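Local atomic coordinates of enoyl-CoA hydratase subunit I (Geobacillus kaustophilus, PDB entry 2PBP), a protein that probably acts as a hydro-lyase of the enoyl-CoA hydratase/isomerase family, adding water across the double bond of enoyl-CoA thioesters. Residues Phe4-Ala9 and Leu20-Val25; Glu36-Val41 and Trp88-Ile93; Lys49-Val54 and Arg196-Pro201; Ala125-Phe130 and Gly163-Ala168. All coordinates share one frame; numbering follows the deposited sequence.

Contact 1 (Phe4-Ala9 and Leu20-Val25); sequences FVSIAA and LARPDV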
loop_
_atom_site.group_PDB
_atom_site.type_symbol
_atom_site.label_atom_id
_atom_site.label_comp_id
_atom_site.label_asym_id
_atom_site.label_seq_id
_atom_site.Cartn_x
_atom_site.Cartn_y
_atom_site.Cartn_z
ATOM N N PHE A 4 -8.240 35.656 -3.381
ATOM C CA PHE A 4 -8.752 34.795 -2.276
ATOM C C PHE A 4 -8.965 35.610 -1.006
ATOM O O PHE A 4 -8.153 36.470 -0.663
ATOM C CB PHE A 4 -7.769 33.653 -1.999
ATOM C CG PHE A 4 -7.659 32.662 -3.123
ATOM C CD1 PHE A 4 -8.725 31.824 -3.437
ATOM C CD2 PHE A 4 -6.491 32.571 -3.872
ATOM C CE1 PHE A 4 -8.627 30.907 -4.484
ATOM C CE2 PHE A 4 -6.385 31.659 -4.920
ATOM C CZ PHE A 4 -7.455 30.825 -5.226
ATOM N N VAL A 5 -10.060 35.332 -0.310
ATOM C CA VAL A 5 -10.377 36.048 0.916
ATOM C C VAL A 5 -10.443 35.128 2.130
ATOM O O VAL A 5 -10.563 35.601 3.260
ATOM C CB VAL A 5 -11.723 36.794 0.789
ATOM C CG1 VAL A 5 -11.618 37.875 -0.271
ATOM C CG2 VAL A 5 -12.832 35.813 0.433
ATOM N N SER A 6 -10.356 33.820 1.903
ATOM C CA SER A 6 -10.422 32.858 2.999
ATOM C C SER A 6 -9.153 32.025 3.161
ATOM O O SER A 6 -9.009 31.296 4.141
ATOM C CB SER A 6 -11.621 31.926 2.806
ATOM O OG SER A 6 -12.827 32.665 2.729
ATOM N N ILE A 7 -8.243 32.125 2.199
ATOM C CA ILE A 7 -6.993 31.374 2.264
ATOM C C ILE A 7 -5.819 32.243 1.842
ATOM O O ILE A 7 -6.005 33.315 1.270
ATOM C CB ILE A 7 -7.042 30.109 1.356
ATOM C CG1 ILE A 7 -7.248 30.500 -0.111
ATOM C CG2 ILE A 7 -8.171 29.192 1.804
ATOM C CD1 ILE A 7 -5.975 30.837 -0.867
ATOM N N ALA A 8 -4.612 31.772 2.140
ATOM C CA ALA A 8 -3.390 32.476 1.780
ATOM C C ALA A 8 -2.416 31.453 1.210
ATOM O O ALA A 8 -2.077 30.473 1.877
ATOM C CB ALA A 8 -2.789 33.150 3.004
ATOM N N ALA A 9 -1.979 31.672 -0.025
ATOM C CA ALA A 9 -1.050 30.754 -0.674
ATOM C C ALA A 9 0.324 31.381 -0.857
ATOM O O ALA A 9 0.449 32.590 -1.065
ATOM C CB ALA A 9 -1.608 30.314 -2.025
ATOM N N LEU A 20 -5.235 27.906 5.374
ATOM C CA LEU A 20 -6.617 28.335 5.570
ATOM C C LEU A 20 -6.481 29.562 6.463
ATOM O O LEU A 20 -5.832 29.499 7.512
ATOM C CB LEU A 20 -7.432 27.240 6.263
ATOM C CG LEU A 20 -7.360 25.860 5.597
ATOM C CD1 LEU A 20 -8.394 24.933 6.221
ATOM C CD2 LEU A 20 -7.605 25.994 4.104
ATOM N N ALA A 21 -7.089 30.671 6.052
ATOM C CA ALA A 21 -6.961 31.921 6.792
ATOM C C ALA A 21 -8.213 32.523 7.426
ATOM O O ALA A 21 -8.457 33.726 7.299
ATOM C CB ALA A 21 -6.294 32.961 5.899
ATOM N N ARG A 22 -9.005 31.699 8.108
ATOM C CA ARG A 22 -10.196 32.193 8.790
ATOM C C ARG A 22 -10.220 31.653 10.216
ATOM O O ARG A 22 -11.188 31.023 10.641
ATOM C CB ARG A 22 -11.472 31.785 8.040
ATOM C CG ARG A 22 -11.727 32.576 6.759
ATOM C CD ARG A 22 -11.847 34.081 7.032
ATOM N NE ARG A 22 -12.909 34.396 7.988
ATOM C CZ ARG A 22 -14.212 34.380 7.712
ATOM N NH1 ARG A 22 -14.639 34.071 6.496
ATOM N NH2 ARG A 22 -15.092 34.664 8.663
ATOM N N PRO A 23 -9.142 31.904 10.980
ATOM C CA PRO A 23 -9.042 31.438 12.365
ATOM C C PRO A 23 -10.156 31.977 13.254
ATOM O O PRO A 23 -10.485 31.375 14.270
ATOM C CB PRO A 23 -7.659 31.926 12.793
ATOM C CG PRO A 23 -7.489 33.177 11.991
ATOM C CD PRO A 23 -7.990 32.757 10.636
ATOM N N ASP A 24 -10.731 33.111 12.859
ATOM C CA ASP A 24 -11.819 33.727 13.615
ATOM C C ASP A 24 -13.024 32.785 13.701
ATOM O O ASP A 24 -13.847 32.897 14.609
ATOM C CB ASP A 24 -12.228 35.048 12.964
ATOM C CG ASP A 24 -12.622 34.885 11.512
ATOM O OD1 ASP A 24 -11.759 34.493 10.697
ATOM O OD2 ASP A 24 -13.795 35.145 11.186
ATOM N N VAL A 25 -13.127 31.863 12.747
ATOM C CA VAL A 25 -14.209 30.882 12.749
ATOM C C VAL A 25 -13.618 29.474 12.662
ATOM O O VAL A 25 -14.247 28.541 12.162
ATOM C CB VAL A 25 -15.202 31.114 11.579
ATOM C CG1 VAL A 25 -15.965 32.413 11.807
ATOM C CG2 VAL A 25 -14.462 31.170 10.250
HETATM O O HOH W 1 -13.637 35.109 3.745
#

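Contact 2 (Glu36-Val41 and Trp88-Ile93); sequences EIVAAV and WDRLSI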
loop_
_atom_site.group_PDB
_atom_site.type_symbol
_atom_site.label_atom_id
_atom_site.label_comp_id
_atom_site.label_asym_id
_atom_site.label_seq_id
_atom_site.Cartn_x
_atom_site.Cartn_y
_atom_site.Cartn_z
ATOM N N GLU A 36 -12.533 27.962 -2.580
ATOM C CA GLU A 36 -11.249 28.655 -2.644
ATOM C C GLU A 36 -10.095 27.663 -2.534
ATOM O O GLU A 36 -9.085 27.791 -3.229
ATOM C CB GLU A 36 -11.150 29.709 -1.539
ATOM C CG GLU A 36 -12.037 30.924 -1.786
ATOM C CD GLU A 36 -11.817 32.031 -0.776
ATOM O OE1 GLU A 36 -10.648 32.406 -0.550
ATOM O OE2 GLU A 36 -12.813 32.532 -0.211
ATOM N N ILE A 37 -10.252 26.671 -1.666
ATOM C CA ILE A 37 -9.224 25.655 -1.489
ATOM C C ILE A 37 -9.040 24.895 -2.799
ATOM O O ILE A 37 -7.916 24.669 -3.238
ATOM C CB ILE A 37 -9.603 24.665 -0.365
ATOM C CG1 ILE A 37 -9.670 25.408 0.975
ATOM C CG2 ILE A 37 -8.594 23.527 -0.311
ATOM C CD1 ILE A 37 -10.357 24.640 2.102
ATOM N N VAL A 38 -10.148 24.513 -3.430
ATOM C CA VAL A 38 -10.094 23.784 -4.697
ATOM C C VAL A 38 -9.374 24.597 -5.770
ATOM O O VAL A 38 -8.528 24.074 -6.502
ATOM C CB VAL A 38 -11.513 23.441 -5.209
ATOM C CG1 VAL A 38 -11.440 22.890 -6.629
ATOM C CG2 VAL A 38 -12.159 22.426 -4.288
ATOM N N ALA A 39 -9.711 25.878 -5.855
ATOM C CA ALA A 39 -9.100 26.756 -6.841
ATOM C C ALA A 39 -7.596 26.871 -6.606
ATOM O O ALA A 39 -6.805 26.772 -7.542
ATOM C CB ALA A 39 -9.750 28.131 -6.785
ATOM N N ALA A 40 -7.205 27.068 -5.352
ATOM C CA ALA A 40 -5.791 27.203 -5.010
ATOM C C ALA A 40 -5.026 25.907 -5.263
ATOM O O ALA A 40 -3.918 25.927 -5.810
ATOM C CB ALA A 40 -5.642 27.620 -3.550
ATOM N N VAL A 41 -5.611 24.781 -4.865
ATOM C CA VAL A 41 -4.956 23.493 -5.064
ATOM C C VAL A 41 -4.812 23.148 -6.546
ATOM O O VAL A 41 -3.763 22.674 -6.975
ATOM C CB VAL A 41 -5.720 22.356 -4.350
ATOM C CG1 VAL A 41 -5.101 21.010 -4.701
ATOM C CG2 VAL A 41 -5.674 22.570 -2.843
ATOM N N TRP A 88 -15.407 18.516 -3.686
ATOM C CA TRP A 88 -14.579 17.581 -2.944
ATOM C C TRP A 88 -14.024 16.521 -3.889
ATOM O O TRP A 88 -12.912 16.028 -3.696
ATOM C CB TRP A 88 -15.375 16.926 -1.812
ATOM C CG TRP A 88 -15.592 17.844 -0.646
ATOM C CD1 TRP A 88 -16.622 18.728 -0.469
ATOM C CD2 TRP A 88 -14.740 17.985 0.498
ATOM N NE1 TRP A 88 -16.463 19.409 0.716
ATOM C CE2 TRP A 88 -15.319 18.974 1.329
ATOM C CE3 TRP A 88 -13.544 17.373 0.902
ATOM C CZ2 TRP A 88 -14.740 19.364 2.545
ATOM C CZ3 TRP A 88 -12.967 17.762 2.112
ATOM C CH2 TRP A 88 -13.569 18.749 2.918
ATOM N N ASP A 89 -14.789 16.177 -4.919
ATOM C CA ASP A 89 -14.322 15.190 -5.883
ATOM C C ASP A 89 -13.125 15.754 -6.643
ATOM O O ASP A 89 -12.220 15.017 -7.020
ATOM C CB ASP A 89 -15.427 14.819 -6.877
ATOM C CG ASP A 89 -16.597 14.106 -6.219
ATOM O OD1 ASP A 89 -16.376 13.379 -5.226
ATOM O OD2 ASP A 89 -17.735 14.260 -6.710
ATOM N N ARG A 90 -13.129 17.064 -6.872
ATOM C CA ARG A 90 -12.027 17.704 -7.584
ATOM C C ARG A 90 -10.753 17.605 -6.753
ATOM O O ARG A 90 -9.657 17.474 -7.296
ATOM C CB ARG A 90 -12.368 19.167 -7.888
ATOM C CG ARG A 90 -13.477 19.300 -8.931
ATOM C CD ARG A 90 -14.015 20.712 -9.062
ATOM N NE ARG A 90 -13.023 21.643 -9.586
ATOM C CZ ARG A 90 -13.323 22.822 -10.120
ATOM N NH1 ARG A 90 -14.589 23.213 -10.201
ATOM N NH2 ARG A 90 -12.359 23.609 -10.577
ATOM N N LEU A 91 -10.901 17.654 -5.434
ATOM C CA LEU A 91 -9.748 17.552 -4.547
ATOM C C LEU A 91 -9.190 16.133 -4.600
ATOM O O LEU A 91 -7.976 15.927 -4.532
ATOM C CB LEU A 91 -10.144 17.905 -3.108
ATOM C CG LEU A 91 -10.451 19.378 -2.822
ATOM C CD1 LEU A 91 -10.847 19.547 -1.362
ATOM C CD2 LEU A 91 -9.224 20.229 -3.139
ATOM N N SER A 92 -10.087 15.162 -4.741
ATOM C CA SER A 92 -9.714 13.755 -4.802
ATOM C C SER A 92 -8.854 13.388 -6.009
ATOM O O SER A 92 -8.100 12.416 -5.956
ATOM C CB SER A 92 -10.968 12.877 -4.815
ATOM O OG SER A 92 -11.760 13.082 -3.661
ATOM N N ILE A 93 -8.960 14.152 -7.094
ATOM C CA ILE A 93 -8.190 13.835 -8.293
ATOM C C ILE A 93 -6.925 14.660 -8.528
ATOM O O ILE A 93 -6.338 14.602 -9.609
ATOM C CB ILE A 93 -9.073 13.912 -9.558
ATOM C CG1 ILE A 93 -9.570 15.342 -9.776
ATOM C CG2 ILE A 93 -10.243 12.952 -9.422
ATOM C CD1 ILE A 93 -10.149 15.618 -11.163
#

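Contact 3 (Lys49-Val54 and Arg196-Pro201); sequences KVRVIV and RLAEQP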
loop_
_atom_site.group_PDB
_atom_site.type_symbol
_atom_site.label_atom_id
_atom_site.label_comp_id
_atom_site.label_asym_id
_atom_site.label_seq_id
_atom_site.Cartn_x
_atom_site.Cartn_y
_atom_site.Cartn_z
ATOM N N LYS A 49 6.255 23.831 -11.404
ATOM C CA LYS A 49 7.302 24.292 -10.495
ATOM C C LYS A 49 7.017 23.795 -9.087
ATOM O O LYS A 49 7.899 23.784 -8.226
ATOM C CB LYS A 49 7.365 25.820 -10.488
ATOM C CG LYS A 49 8.033 26.407 -11.713
ATOM C CD LYS A 49 9.473 25.941 -11.787
ATOM C CE LYS A 49 10.267 26.327 -10.538
ATOM N NZ LYS A 49 11.582 25.623 -10.446
ATOM N N VAL A 50 5.772 23.396 -8.862
ATOM C CA VAL A 50 5.342 22.897 -7.564
ATOM C C VAL A 50 5.352 21.374 -7.571
ATOM O O VAL A 50 4.605 20.739 -8.316
ATOM C CB VAL A 50 3.925 23.401 -7.228
ATOM C CG1 VAL A 50 3.472 22.839 -5.892
ATOM C CG2 VAL A 50 3.920 24.917 -7.198
ATOM N N ARG A 51 6.202 20.793 -6.736
ATOM C CA ARG A 51 6.320 19.344 -6.659
ATOM C C ARG A 51 5.568 18.744 -5.478
ATOM O O ARG A 51 5.260 17.552 -5.470
ATOM C CB ARG A 51 7.796 18.954 -6.585
ATOM C CG ARG A 51 8.603 19.440 -7.775
ATOM C CD ARG A 51 10.017 18.880 -7.750
ATOM N NE ARG A 51 10.740 19.199 -8.977
ATOM C CZ ARG A 51 11.899 18.646 -9.324
ATOM N NH1 ARG A 51 12.472 17.743 -8.535
ATOM N NH2 ARG A 51 12.481 18.993 -10.464
ATOM N N VAL A 52 5.282 19.573 -4.479
ATOM C CA VAL A 52 4.551 19.132 -3.293
ATOM C C VAL A 52 3.651 20.268 -2.820
ATOM O O VAL A 52 4.036 21.438 -2.854
ATOM C CB VAL A 52 5.510 18.750 -2.132
ATOM C CG1 VAL A 52 4.716 18.142 -0.974
ATOM C CG2 VAL A 52 6.567 17.769 -2.620
ATOM N N ILE A 53 2.447 19.913 -2.393
ATOM C CA ILE A 53 1.485 20.886 -1.896
ATOM C C ILE A 53 1.228 20.569 -0.430
ATOM O O ILE A 53 0.977 19.418 -0.072
ATOM C CB ILE A 53 0.148 20.794 -2.672
ATOM C CG1 ILE A 53 0.383 21.114 -4.150
ATOM C CG2 ILE A 53 -0.885 21.735 -2.057
ATOM C CD1 ILE A 53 -0.766 20.732 -5.081
ATOM N N VAL A 54 1.304 21.590 0.415
ATOM C CA VAL A 54 1.060 21.421 1.843
ATOM C C VAL A 54 -0.146 22.254 2.261
ATOM O O VAL A 54 -0.231 23.438 1.933
ATOM C CB VAL A 54 2.284 21.863 2.683
ATOM C CG1 VAL A 54 1.937 21.847 4.171
ATOM C CG2 VAL A 54 3.462 20.941 2.408
ATOM N N ARG A 196 12.220 17.074 0.982
ATOM C CA ARG A 196 12.838 15.818 0.582
ATOM C C ARG A 196 12.065 15.183 -0.570
ATOM O O ARG A 196 12.663 14.667 -1.513
ATOM C CB ARG A 196 12.908 14.848 1.762
ATOM C CG ARG A 196 13.982 15.198 2.783
ATOM C CD ARG A 196 14.324 13.990 3.643
ATOM N NE ARG A 196 13.291 13.677 4.625
ATOM C CZ ARG A 196 13.229 14.215 5.840
ATOM N NH1 ARG A 196 14.145 15.092 6.228
ATOM N NH2 ARG A 196 12.254 13.873 6.671
ATOM N N LEU A 197 10.736 15.219 -0.495
ATOM C CA LEU A 197 9.917 14.651 -1.564
ATOM C C LEU A 197 10.105 15.456 -2.852
ATOM O O LEU A 197 10.081 14.899 -3.948
ATOM C CB LEU A 197 8.437 14.636 -1.160
ATOM C CG LEU A 197 8.046 13.636 -0.066
ATOM C CD1 LEU A 197 6.610 13.878 0.372
ATOM C CD2 LEU A 197 8.205 12.213 -0.592
ATOM N N ALA A 198 10.308 16.765 -2.717
ATOM C CA ALA A 198 10.511 17.623 -3.882
ATOM C C ALA A 198 11.801 17.260 -4.623
ATOM O O ALA A 198 11.983 17.635 -5.781
ATOM C CB ALA A 198 10.545 19.090 -3.456
ATOM N N GLU A 199 12.696 16.537 -3.954
ATOM C CA GLU A 199 13.964 16.129 -4.563
ATOM C C GLU A 199 13.843 14.798 -5.299
ATOM O O GLU A 199 14.770 14.373 -5.992
ATOM C CB GLU A 199 15.062 16.026 -3.500
ATOM C CG GLU A 199 15.481 17.361 -2.915
ATOM C CD GLU A 199 16.077 18.288 -3.955
ATOM O OE1 GLU A 199 17.158 17.962 -4.497
ATOM O OE2 GLU A 199 15.465 19.341 -4.236
ATOM N N GLN A 200 12.701 14.138 -5.137
ATOM C CA GLN A 200 12.448 12.860 -5.793
ATOM C C GLN A 200 11.962 13.138 -7.217
ATOM O O GLN A 200 11.655 14.282 -7.553
ATOM C CB GLN A 200 11.381 12.080 -5.016
ATOM C CG GLN A 200 11.827 11.625 -3.629
ATOM C CD GLN A 200 12.988 10.648 -3.688
ATOM O OE1 GLN A 200 14.118 11.025 -3.996
ATOM N NE2 GLN A 200 12.709 9.380 -3.401
ATOM N N PRO A 201 11.897 12.102 -8.071
ATOM C CA PRO A 201 11.441 12.271 -9.460
ATOM C C PRO A 201 9.957 12.635 -9.473
ATOM O O PRO A 201 9.125 11.839 -9.061
ATOM C CB PRO A 201 11.678 10.890 -10.082
ATOM C CG PRO A 201 12.692 10.242 -9.175
ATOM C CD PRO A 201 12.269 10.701 -7.813
#

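Contact 4 (Ala125-Phe130 and Gly163-Ala168); sequences AAEFGF and GARMSA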
loop_
_atom_site.group_PDB
_atom_site.type_symbol
_atom_site.label_atom_id
_atom_site.label_comp_id
_atom_site.label_asym_id
_atom_site.label_seq_id
_atom_site.Cartn_x
_atom_site.Cartn_y
_atom_site.Cartn_z
ATOM N N ALA A 125 -1.328 19.054 19.120
ATOM C CA ALA A 125 -2.515 19.867 19.345
ATOM C C ALA A 125 -3.673 19.384 18.476
ATOM O O ALA A 125 -4.794 19.881 18.586
ATOM C CB ALA A 125 -2.210 21.328 19.026
ATOM N N ALA A 126 -3.399 18.406 17.616
ATOM C CA ALA A 126 -4.411 17.896 16.697
ATOM C C ALA A 126 -5.365 16.840 17.240
ATOM O O ALA A 126 -4.986 15.963 18.016
ATOM C CB ALA A 126 -3.732 17.367 15.432
ATOM N N GLU A 127 -6.613 16.943 16.802
ATOM C CA GLU A 127 -7.669 16.008 17.163
ATOM C C GLU A 127 -8.495 15.836 15.898
ATOM O O GLU A 127 -8.711 16.796 15.167
ATOM C CB GLU A 127 -8.546 16.563 18.287
ATOM C CG GLU A 127 -7.941 16.421 19.675
ATOM C CD GLU A 127 -8.961 16.656 20.776
ATOM O OE1 GLU A 127 -9.428 17.804 20.919
ATOM O OE2 GLU A 127 -9.298 15.688 21.493
ATOM N N PHE A 128 -8.942 14.615 15.642
ATOM C CA PHE A 128 -9.725 14.316 14.448
ATOM C C PHE A 128 -11.055 13.706 14.857
ATOM O O PHE A 128 -11.114 12.899 15.782
ATOM C CB PHE A 128 -8.970 13.318 13.567
ATOM C CG PHE A 128 -7.586 13.763 13.191
ATOM C CD1 PHE A 128 -7.364 14.466 12.011
ATOM C CD2 PHE A 128 -6.500 13.478 14.018
ATOM C CE1 PHE A 128 -6.082 14.877 11.654
ATOM C CE2 PHE A 128 -5.213 13.884 13.673
ATOM C CZ PHE A 128 -5.002 14.586 12.487
ATOM N N GLY A 129 -12.125 14.082 14.169
ATOM C CA GLY A 129 -13.417 13.520 14.513
ATOM C C GLY A 129 -14.534 13.921 13.574
ATOM O O GLY A 129 -14.372 14.827 12.755
ATOM N N PHE A 130 -15.667 13.239 13.707
ATOM C CA PHE A 130 -16.851 13.495 12.892
ATOM C C PHE A 130 -18.041 13.732 13.814
ATOM O O PHE A 130 -18.822 12.822 14.086
ATOM C CB PHE A 130 -17.134 12.300 11.983
ATOM C CG PHE A 130 -16.138 12.137 10.875
ATOM C CD1 PHE A 130 -16.011 13.114 9.893
ATOM C CD2 PHE A 130 -15.321 11.014 10.817
ATOM C CE1 PHE A 130 -15.083 12.974 8.863
ATOM C CE2 PHE A 130 -14.389 10.864 9.792
ATOM C CZ PHE A 130 -14.271 11.847 8.813
ATOM N N GLY A 163 -19.179 10.239 17.307
ATOM C CA GLY A 163 -18.697 11.586 17.072
ATOM C C GLY A 163 -17.562 11.980 18.002
ATOM O O GLY A 163 -17.214 13.156 18.098
ATOM N N ALA A 164 -16.976 10.997 18.680
ATOM C CA ALA A 164 -15.879 11.258 19.607
ATOM C C ALA A 164 -14.618 11.702 18.876
ATOM O O ALA A 164 -14.411 11.365 17.711
ATOM C CB ALA A 164 -15.586 10.010 20.434
ATOM N N ARG A 165 -13.768 12.452 19.568
ATOM C CA ARG A 165 -12.533 12.929 18.962
ATOM C C ARG A 165 -11.379 11.952 19.131
ATOM O O ARG A 165 -11.168 11.387 20.205
ATOM C CB ARG A 165 -12.138 14.279 19.549
ATOM C CG ARG A 165 -13.071 15.407 19.183
ATOM C CD ARG A 165 -12.578 16.696 19.793
ATOM N NE ARG A 165 -13.503 17.800 19.569
ATOM C CZ ARG A 165 -13.325 19.022 20.055
ATOM N NH1 ARG A 165 -12.253 19.290 20.790
ATOM N NH2 ARG A 165 -14.218 19.969 19.814
ATOM N N MET A 166 -10.627 11.781 18.052
ATOM C CA MET A 166 -9.482 10.887 18.017
ATOM C C MET A 166 -8.209 11.718 18.204
ATOM O O MET A 166 -8.021 12.735 17.537
ATOM C CB MET A 166 -9.467 10.173 16.662
ATOM C CG MET A 166 -8.420 9.102 16.489
ATOM S SD MET A 166 -8.404 8.573 14.768
ATOM C CE MET A 166 -9.893 7.572 14.686
ATOM N N SER A 167 -7.340 11.299 19.120
ATOM C CA SER A 167 -6.101 12.038 19.349
ATOM C C SER A 167 -5.135 11.770 18.199
ATOM O O SER A 167 -5.284 10.794 17.466
ATOM C CB SER A 167 -5.449 11.605 20.666
ATOM O OG SER A 167 -5.049 10.250 20.602
ATOM N N ALA A 168 -4.141 12.637 18.046
ATOM C CA ALA A 168 -3.157 12.466 16.987
ATOM C C ALA A 168 -2.434 11.133 17.152
ATOM O O ALA A 168 -2.162 10.441 16.173
ATOM C CB ALA A 168 -2.156 13.615 17.012
HETATM O O HOH W 2 -3.891 14.627 20.102
HETATM O O HOH W 3 -15.657 10.882 15.352
#

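Contact 1 (Phe4-Ala9 and Leu20-Val25)
The CG methylene of Arg22 lies against Ser6, 4.0 Å from Ser6 CB, while the rest of the arginine chain, bent at chi2 and chi3, folds round to bring its guanidinium group near the serine hydroxyl. A water joins the two ends: it donates to Ser6 OG at 2.8 Å and accepts a weak bond from Arg22 NH1. Asp24 takes the NE and NH2 edge of the guanidinium in a salt bridge, NE bonded to OD1 and NH2 to OD2, each oxygen using its syn lone pair. This pairing ties the arginine to its own turn. The two backbones meet at the open end of the hairpin formed by strands 7-12 and 15-20, strand 7-12 being outermost in the larger sheet of the crotonase fold within this chain; Ile7 and Leu20 make an antiparallel non-hydrogen-bonded pair with CA atoms 4.5 Å apart. Ala21 N donates to Ser6 O at 2.8 Å, and the methyl of Ala21 sits 3.6 Å from that same Ser6 O. Ile7 CG2 meets Leu20 CD2 at 4.0 Å, the two side chains set at a slant. Helix 31-46 covers their face, with Met33 on Ile7 and Ile37 on Leu20.

Contact 2 (Glu36-Val41 and Trp88-Ile93)
Val38 divides its two methyl groups between two residues of the facing helix. CG2 packs on the branch of Leu91, 3.8 Å from Leu91 CG, the chains inclined to one another, whereas CG1 meets Arg90 at about a right angle and lies over one face of its guanidinium group, 3.6 Å from Arg90 NE. The fork follows from the valine torsion: with CG1 anti to the backbone N (chi1 171°), one methyl is turned to the arginine and the other to the leucine. Arg90 bends at chi3, and its NH2 forms a salt bridge with Glu42, so its polar end is held to helix 31-46 as well. Leu91 CD2 reaches further, to Ile37 CG2 at 4.4 Å and Val41 CG2 at 4.3 Å, and so touches three residues of that helix. Replacing Val38 with an alanine would probably leave Leu91 without its closest apolar partner here and the guanidinium face of Arg90 without its cover. Leu113 of helix 109-115 also packs on Leu91. The axes of the short segments run 9.7 Å apart at 27°, nearly parallel in direction: a buried helix-helix packing between helix 31-46, which follows the N-terminal hairpin, and helix 86-92, which leads into strand 98-102 of the crotonase fold.

Contact 3 (Lys49-Val54 and Arg196-Pro201)
Arg51 NH1 donates to the backbone oxygen Ala198 O at 2.8 Å, with an N-H...O angle of 147°. The donor meets the oxygen almost head-on, at a C=O...N angle of 164°, and the oxygen lies at the edge of the guanidinium group, tilted somewhat from its plane. Ala198 is at the last turn of helix 186-198, so the arginine meets a carbonyl near the C-terminal end, where the helix dipole would probably add to the attraction. The chain that delivers it is extended from CG to NE (chi3 172°), and its CD passes 3.0 Å from the same Ala198 O. A second nitrogen, NH2, is bonded to Phe255 O, so the guanidinium also links the helix end to the C-terminal region. The contact thus joins the start of strand 52-57, a central strand of the larger crotonase sheet, to the C-terminal helices that pack against the core. Closer to the backbone the contact turns apolar. Arg51 CB lies 4.2 Å from Ala198 CB, and Val52 CG2 reaches Leu197 CB at 3.9 Å, the two side chains crossing at about a right angle. That methyl also approaches Ala198 CB, at 4.3 Å, while Ala194, one turn earlier in the helix, touches Val52 too. Leu197 packs in addition on Trp161 of the second subunit, and Gln200 NE2 is hydrogen-bonded to Trp161 O and Asn134 OD1 of that subunit, which places this helix end at the subunit interface.

Contact 4 (Ala125-Phe130 and Gly163-Ala168)
Two backbone bonds join Phe128 and Met166 as an antiparallel hydrogen-bonded pair: Met166 N gives to Phe128 O at 2.6 Å and Phe128 N to Met166 O at 2.8 Å. Next to them, on the face bearing Glu127, a salt bridge runs from Arg165 NH1 to Glu127 OE1 at 3.2 Å. Its geometry is not side-on: the carboxylate and guanidinium planes stand 84° apart, and the nitrogen approaches from above the carboxylate plane. The extended arginine chain crosses the acid at a slant, with Arg165 CD 3.7 Å from Glu127 CD. A glutamine in place of Glu127 is likely to leave Arg165 without its charged mate across the strand pair. Beyond the strand pair a water bridges Ala126 O and Ala168 N, and another links Phe130 N with Ala164 O. On the opposite face Phe128 CB packs 4.4 Å from Met166 CB. The edge of the same ring meets the next helix, Phe128 CE2 lying 4.1 Å from Ala168 CA. Phe111 of helix 109-115 meets the Phe128 ring with planes at about 45° and stacks with Phe130. Strand 166-167 thereby completes the outer edge of the small four-stranded sheet that accompanies the larger sheet in the crotonase fold.

How the contacts relate
From the N terminus, contact 1 closes first, a short loop of ten residues that pairs the open ends of the hairpin of strands 7-12 and 15-20. Contact 2 then joins helix 31-46 to helix 86-92, and Glu36 bonds to backbone nitrogens of Val5 and Ser6, so contacts 1 and 2 touch. Contact 3 crosses contact 2 along the chain: strand 52-57 begins inside the stretch that contact 2 closes, and its partner, the end of helix 186-198, follows much later; Val41 packs on Ile53 between them. Contact 4 is nested within contact 3's long loop. Contacts 1 to 3 tie the larger sheet to its helices and to the C-terminal helices, while contact 4 pairs two strands within the smaller sheet.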